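Local coordinates for protein type I site-specific restriction-modification system, R (Restriction) subunit (Vibrio vulnificus, PDB 3H1T) that probably works as the ATP-dependent DNA-translocating motor and nuclease subunit of a type I restriction enzyme, here a fragment that includes its two helicase-like domains, at residues A[202-207]-A[348-353]; A[338-343]-A[529-534]. All blocks are in the same frame, centred on the assembly; numbering follows the deposited sequence.

Contact 1: residues A[202-207]-A[348-353]; sequences LITMAT and DTYRYF
Leu202 sets its CD2 methyl almost centrally over one face of the Tyr350 ring, 3.7 Å from the ring centroid and 11° off the normal, a CH-pi contact in which the two side chains cross at about a right angle. With CG anti to the backbone N (chi1 -171°), the leucine reaches from strand 202-205 to the helix at 348-353, and the same methyl touches Thr349 CG2. Lower on the side chain, Leu202 CB meets Phe353 CB at 3.7 Å; the phenylalanine ring then turns away, where Tyr352 CD1 lies over one of its faces and Leu326 and Cys311 pack against it. A water bridges the backbones beside this pair, accepting from Leu202 N (2.9 Å) and donating to Phe353 O (3.1 Å). Beyond the leucine, Thr204 OG1 lies 2.9 Å from Tyr350 OH, whose stronger partner is the carbonyl oxygen of Thr340. The axes of strand 202-205 and of the helical part of 348-353 pass 9.9 Å apart, their directions 141° from each other. The helix belongs to the beta-alpha-beta crossover from strand 333-338 to strand 358-360, passing over the intervening strand 200-205, which leads into the P-loop of this RecA-like domain.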
loop_
_atom_site.group_PDB
_atom_site.type_symbol
_atom_site.label_atom_id
_atom_site.label_comp_id
_atom_site.label_asym_id
_atom_site.label_seq_id
_atom_site.Cartn_x
_atom_site.Cartn_y
_atom_site.Cartn_z
ATOM N N LEU A 202 12.745 3.449 7.172
ATOM C CA LEU A 202 12.085 3.094 5.918
ATOM C C LEU A 202 10.754 2.346 6.116
ATOM O O LEU A 202 10.606 1.533 7.038
ATOM C CB LEU A 202 13.025 2.243 5.057
ATOM C CG LEU A 202 12.557 1.960 3.627
ATOM C CD1 LEU A 202 12.296 3.289 2.897
ATOM C CD2 LEU A 202 13.621 1.133 2.895
ATOM N N ILE A 203 9.787 2.641 5.248
ATOM C CA ILE A 203 8.476 2.003 5.274
ATOM C C ILE A 203 8.158 1.553 3.858
ATOM O O ILE A 203 8.229 2.349 2.930
ATOM C CB ILE A 203 7.370 2.979 5.688
ATOM C CG1 ILE A 203 7.737 3.662 7.000
ATOM C CG2 ILE A 203 6.065 2.232 5.828
ATOM C CD1 ILE A 203 6.864 4.838 7.340
ATOM N N THR A 204 7.818 0.283 3.690
ATOM C CA THR A 204 7.469 -0.238 2.379
ATOM C C THR A 204 5.982 -0.566 2.353
ATOM O O THR A 204 5.485 -1.351 3.163
ATOM C CB THR A 204 8.259 -1.515 2.039
ATOM O OG1 THR A 204 9.656 -1.265 2.203
ATOM C CG2 THR A 204 7.989 -1.934 0.598
HETATM N N MSE A 205 5.273 0.057 1.425
HETATM C CA MSE A 205 3.845 -0.162 1.282
HETATM C C MSE A 205 3.507 -0.268 -0.199
HETATM O O MSE A 205 3.929 0.569 -0.996
HETATM C CB MSE A 205 3.059 0.998 1.901
HETATM C CG MSE A 205 3.048 1.067 3.433
HETATM SE SE MSE A 205 2.089 2.644 4.086
HETATM C CE MSE A 205 0.312 1.918 4.118
ATOM N N ALA A 206 2.758 -1.298 -0.567
ATOM C CA ALA A 206 2.357 -1.489 -1.952
ATOM C C ALA A 206 1.568 -0.259 -2.406
ATOM O O ALA A 206 0.824 0.343 -1.629
ATOM C CB ALA A 206 1.511 -2.736 -2.076
ATOM N N THR A 207 1.747 0.125 -3.663
ATOM C CA THR A 207 1.050 1.283 -4.192
ATOM C C THR A 207 -0.468 1.156 -4.051
ATOM O O THR A 207 -1.049 0.102 -4.324
ATOM C CB THR A 207 1.427 1.515 -5.673
ATOM O OG1 THR A 207 0.518 2.451 -6.261
ATOM C CG2 THR A 207 1.376 0.232 -6.446
ATOM N N ASP A 348 20.414 0.524 -3.005
ATOM C CA ASP A 348 20.874 1.785 -2.408
ATOM C C ASP A 348 19.841 2.424 -1.476
ATOM O O ASP A 348 20.198 3.103 -0.499
ATOM C CB ASP A 348 21.299 2.784 -3.485
ATOM C CG ASP A 348 22.626 2.411 -4.133
ATOM O OD1 ASP A 348 23.296 1.480 -3.619
ATOM O OD2 ASP A 348 23.002 3.060 -5.141
ATOM N N THR A 349 18.567 2.214 -1.766
ATOM C CA THR A 349 17.534 2.763 -0.915
ATOM C C THR A 349 17.544 2.091 0.440
ATOM O O THR A 349 17.464 2.763 1.464
ATOM C CB THR A 349 16.155 2.590 -1.547
ATOM O OG1 THR A 349 16.012 3.568 -2.579
ATOM C CG2 THR A 349 15.056 2.791 -0.505
ATOM N N TYR A 350 17.643 0.764 0.447
ATOM C CA TYR A 350 17.660 0.018 1.698
ATOM C C TYR A 350 18.973 0.163 2.438
ATOM O O TYR A 350 19.058 -0.165 3.620
ATOM C CB TYR A 350 17.333 -1.447 1.437
ATOM C CG TYR A 350 15.872 -1.644 1.078
ATOM C CD1 TYR A 350 15.349 -1.140 -0.123
ATOM C CD2 TYR A 350 14.988 -2.244 1.977
ATOM C CE1 TYR A 350 13.984 -1.227 -0.409
ATOM C CE2 TYR A 350 13.632 -2.323 1.706
ATOM C CZ TYR A 350 13.131 -1.815 0.518
ATOM O OH TYR A 350 11.780 -1.879 0.289
ATOM N N ARG A 351 19.994 0.663 1.740
ATOM C CA ARG A 351 21.309 0.891 2.339
ATOM C C ARG A 351 21.319 2.244 3.043
ATOM O O ARG A 351 21.864 2.391 4.131
ATOM C CB ARG A 351 22.400 0.859 1.264
ATOM C CG ARG A 351 22.786 -0.543 0.820
ATOM C CD ARG A 351 23.578 -0.555 -0.476
ATOM N NE ARG A 351 24.001 -1.895 -0.856
ATOM C CZ ARG A 351 24.077 -2.323 -2.111
ATOM N NH1 ARG A 351 23.752 -1.500 -3.105
ATOM N NH2 ARG A 351 24.473 -3.573 -2.375
ATOM N N TYR A 352 20.711 3.238 2.417
ATOM C CA TYR A 352 20.659 4.562 3.014
ATOM C C TYR A 352 19.676 4.640 4.183
ATOM O O TYR A 352 20.027 5.130 5.251
ATOM C CB TYR A 352 20.301 5.603 1.950
ATOM C CG TYR A 352 20.313 7.028 2.446
ATOM C CD1 TYR A 352 19.189 7.586 3.059
ATOM C CD2 TYR A 352 21.453 7.821 2.312
ATOM C CE1 TYR A 352 19.205 8.906 3.528
ATOM C CE2 TYR A 352 21.487 9.134 2.776
ATOM C CZ TYR A 352 20.369 9.672 3.385
ATOM O OH TYR A 352 20.437 10.957 3.877
ATOM N N PHE A 353 18.453 4.137 4.000
ATOM C CA PHE A 353 17.453 4.191 5.068
ATOM C C PHE A 353 17.458 2.979 5.986
ATOM O O PHE A 353 16.894 3.022 7.072
ATOM C CB PHE A 353 16.051 4.378 4.481
ATOM C CG PHE A 353 15.846 5.699 3.806
ATOM C CD1 PHE A 353 15.647 6.861 4.554
ATOM C CD2 PHE A 353 15.830 5.788 2.414
ATOM C CE1 PHE A 353 15.428 8.096 3.920
ATOM C CE2 PHE A 353 15.617 7.011 1.771
ATOM C CZ PHE A 353 15.413 8.169 2.527
HETATM O O HOH W 1 14.508 1.775 8.660
#

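Contact 2: residues A[338-343]-A[529-534]; sequences TATPLR and SMSEFK
Thr340 and Arg343 face helix 530-534 at two neighbouring points, and Pro341 meets Lys534. Thr340 turns its methyl to the helix, CG2 standing 3.9 Å from Ser531 CA and also near Lys534 CB. Its hydroxyl sits between the backbone N and the carbonyl carbon (chi1 68°), which brings OG1 to Ser531 OG for a long, weak hydrogen bond of 3.4 Å. Each hydroxyl has a firmer partner in the loop just beyond: Asn346 for Thr340, Asp345 for Ser531. Lys534 stretches its aliphatic chain obliquely past the proline, CE lying 3.8 Å from Pro341 CD.

The Thr-Ala-Thr-Pro sequence at the end of strand 333-338 and the start of this loop matches motif III of superfamily 2 helicases, and helix 530-537, of which 530-534 is the first part, runs into motif VI, so the contact spans the interface between the two RecA-like domains, close to where relatives bind ATP.

One residue before Ser531 on the helix, the selenomethionine Met530 has its CG 3.9 Å from Arg343 CG. The arginine bends at chi2 (-65°) and folds back over its own loop: Pro341 CG sits 3.4 Å above the centre of the Arg343 guanidinium. Arg343 NH1 donates to Leu342 O at 2.9 Å, from above the carbonyl plane. Arg343 NE and Lys534 NZ, 5.2 Å apart, converge on the carboxylate of Asp567, each forming a salt bridge with it, and the lysine reaches Asp571 as well. Phe570 of helix 568-571 packs on Pro341, Arg343 and Lys534. Ser529 N-caps helix 530-537, its OG accepting from Glu532 N at 3.2 Å.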
loop_
_atom_site.group_PDB
_atom_site.type_symbol
_atom_site.label_atom_id
_atom_site.label_comp_id
_atom_site.label_asym_id
_atom_site.label_seq_id
_atom_site.Cartn_x
_atom_site.Cartn_y
_atom_site.Cartn_z
ATOM N N THR A 338 8.641 3.714 0.379
ATOM C CA THR A 338 8.882 3.150 -0.938
ATOM C C THR A 338 7.769 2.161 -1.215
ATOM O O THR A 338 7.150 1.653 -0.285
ATOM C CB THR A 338 10.271 2.452 -1.000
ATOM O OG1 THR A 338 10.571 2.100 -2.359
ATOM C CG2 THR A 338 10.296 1.201 -0.131
ATOM N N ALA A 339 7.491 1.893 -2.483
ATOM C CA ALA A 339 6.418 0.969 -2.830
ATOM C C ALA A 339 6.909 -0.415 -3.267
ATOM O O ALA A 339 6.114 -1.319 -3.487
ATOM C CB ALA A 339 5.543 1.588 -3.923
ATOM N N THR A 340 8.216 -0.581 -3.382
ATOM C CA THR A 340 8.770 -1.860 -3.794
ATOM C C THR A 340 9.734 -2.357 -2.718
ATOM O O THR A 340 10.430 -1.560 -2.092
ATOM C CB THR A 340 9.483 -1.717 -5.165
ATOM O OG1 THR A 340 10.651 -0.915 -5.019
ATOM C CG2 THR A 340 8.568 -1.001 -6.158
ATOM N N PRO A 341 9.770 -3.681 -2.472
ATOM C CA PRO A 341 10.655 -4.254 -1.454
ATOM C C PRO A 341 12.094 -4.360 -1.952
ATOM O O PRO A 341 12.368 -4.117 -3.118
ATOM C CB PRO A 341 10.036 -5.613 -1.206
ATOM C CG PRO A 341 9.649 -6.022 -2.587
ATOM C CD PRO A 341 8.987 -4.745 -3.128
ATOM N N LEU A 342 13.014 -4.716 -1.061
ATOM C CA LEU A 342 14.421 -4.846 -1.422
ATOM C C LEU A 342 14.597 -5.905 -2.501
ATOM O O LEU A 342 14.353 -7.085 -2.261
ATOM C CB LEU A 342 15.260 -5.256 -0.212
ATOM C CG LEU A 342 16.759 -4.907 -0.245
ATOM C CD1 LEU A 342 17.474 -5.759 0.773
ATOM C CD2 LEU A 342 17.354 -5.151 -1.629
ATOM N N ARG A 343 15.033 -5.475 -3.681
ATOM C CA ARG A 343 15.259 -6.384 -4.801
ATOM C C ARG A 343 16.577 -5.988 -5.484
ATOM O O ARG A 343 17.423 -5.354 -4.856
ATOM C CB ARG A 343 14.074 -6.334 -5.773
ATOM C CG ARG A 343 12.739 -6.841 -5.173
ATOM C CD ARG A 343 12.820 -8.329 -4.833
ATOM N NE ARG A 343 11.551 -8.930 -4.423
ATOM C CZ ARG A 343 11.176 -9.103 -3.155
ATOM N NH1 ARG A 343 11.971 -8.724 -2.162
ATOM N NH2 ARG A 343 10.002 -9.655 -2.879
ATOM N N SER A 529 13.415 -2.897 -15.126
ATOM C CA SER A 529 13.626 -2.974 -13.677
ATOM C C SER A 529 12.419 -3.484 -12.888
ATOM O O SER A 529 11.274 -3.352 -13.313
ATOM C CB SER A 529 14.078 -1.610 -13.126
ATOM O OG SER A 529 12.987 -0.738 -12.884
HETATM N N MSE A 530 12.692 -4.078 -11.730
HETATM C CA MSE A 530 11.644 -4.612 -10.865
HETATM C C MSE A 530 10.719 -3.500 -10.355
HETATM O O MSE A 530 9.511 -3.695 -10.249
HETATM C CB MSE A 530 12.274 -5.358 -9.681
HETATM C CG MSE A 530 11.279 -5.915 -8.661
HETATM SE SE MSE A 530 10.034 -7.269 -9.328
HETATM C CE MSE A 530 11.178 -8.821 -9.171
ATOM N N SER A 531 11.289 -2.341 -10.028
ATOM C CA SER A 531 10.504 -1.205 -9.545
ATOM C C SER A 531 9.505 -0.762 -10.603
ATOM O O SER A 531 8.350 -0.491 -10.292
ATOM C CB SER A 531 11.411 -0.025 -9.167
ATOM O OG SER A 531 12.145 -0.305 -7.979
ATOM N N GLU A 532 9.951 -0.713 -11.857
ATOM C CA GLU A 532 9.088 -0.305 -12.966
ATOM C C GLU A 532 7.997 -1.329 -13.189
ATOM O O GLU A 532 6.862 -0.971 -13.431
ATOM C CB GLU A 532 9.887 -0.129 -14.266
ATOM C CG GLU A 532 9.010 0.150 -15.494
ATOM C CD GLU A 532 9.784 0.641 -16.716
ATOM O OE1 GLU A 532 10.481 -0.161 -17.379
ATOM O OE2 GLU A 532 9.692 1.847 -17.014
ATOM N N PHE A 533 8.346 -2.604 -13.105
ATOM C CA PHE A 533 7.361 -3.651 -13.306
ATOM C C PHE A 533 6.209 -3.515 -12.307
ATOM O O PHE A 533 5.036 -3.534 -12.679
ATOM C CB PHE A 533 8.004 -5.034 -13.158
ATOM C CG PHE A 533 7.045 -6.165 -13.376
ATOM C CD1 PHE A 533 6.718 -6.583 -14.664
ATOM C CD2 PHE A 533 6.454 -6.810 -12.286
ATOM C CE1 PHE A 533 5.805 -7.639 -14.867
ATOM C CE2 PHE A 533 5.549 -7.862 -12.471
ATOM C CZ PHE A 533 5.222 -8.279 -13.767
ATOM N N LYS A 534 6.563 -3.382 -11.034
ATOM C CA LYS A 534 5.570 -3.258 -9.975
ATOM C C LYS A 534 4.722 -1.997 -10.073
ATOM O O LYS A 534 3.582 -1.975 -9.610
ATOM C CB LYS A 534 6.242 -3.318 -8.606
ATOM C CG LYS A 534 6.824 -4.690 -8.280
ATOM C CD LYS A 534 6.960 -4.917 -6.783
ATOM C CE LYS A 534 7.808 -6.162 -6.471
ATOM N NZ LYS A 534 7.220 -7.468 -6.921
#

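From the N terminus, the chain completes a separate N-terminal mixed sheet before strand 200-205 enters the first RecA-like sheet, most of which is built before strand 333-338 runs out into loop 338-343. Helix 347-352 follows, and contact 1 closes a loop of about 140 residues by bringing it back onto strand 200-205. Contact 2 opens inside that loop and closes only at 529-534, in the second RecA-like domain, so the two contacts cross. Contact 1 is internal to the first domain, whereas contact 2 joins it to the second. Their centres lie about 10 Å apart, and the sheet couples them directly: Ile203 O is 2.9 Å from Thr338 N, a probable hydrogen bond between adjacent strands.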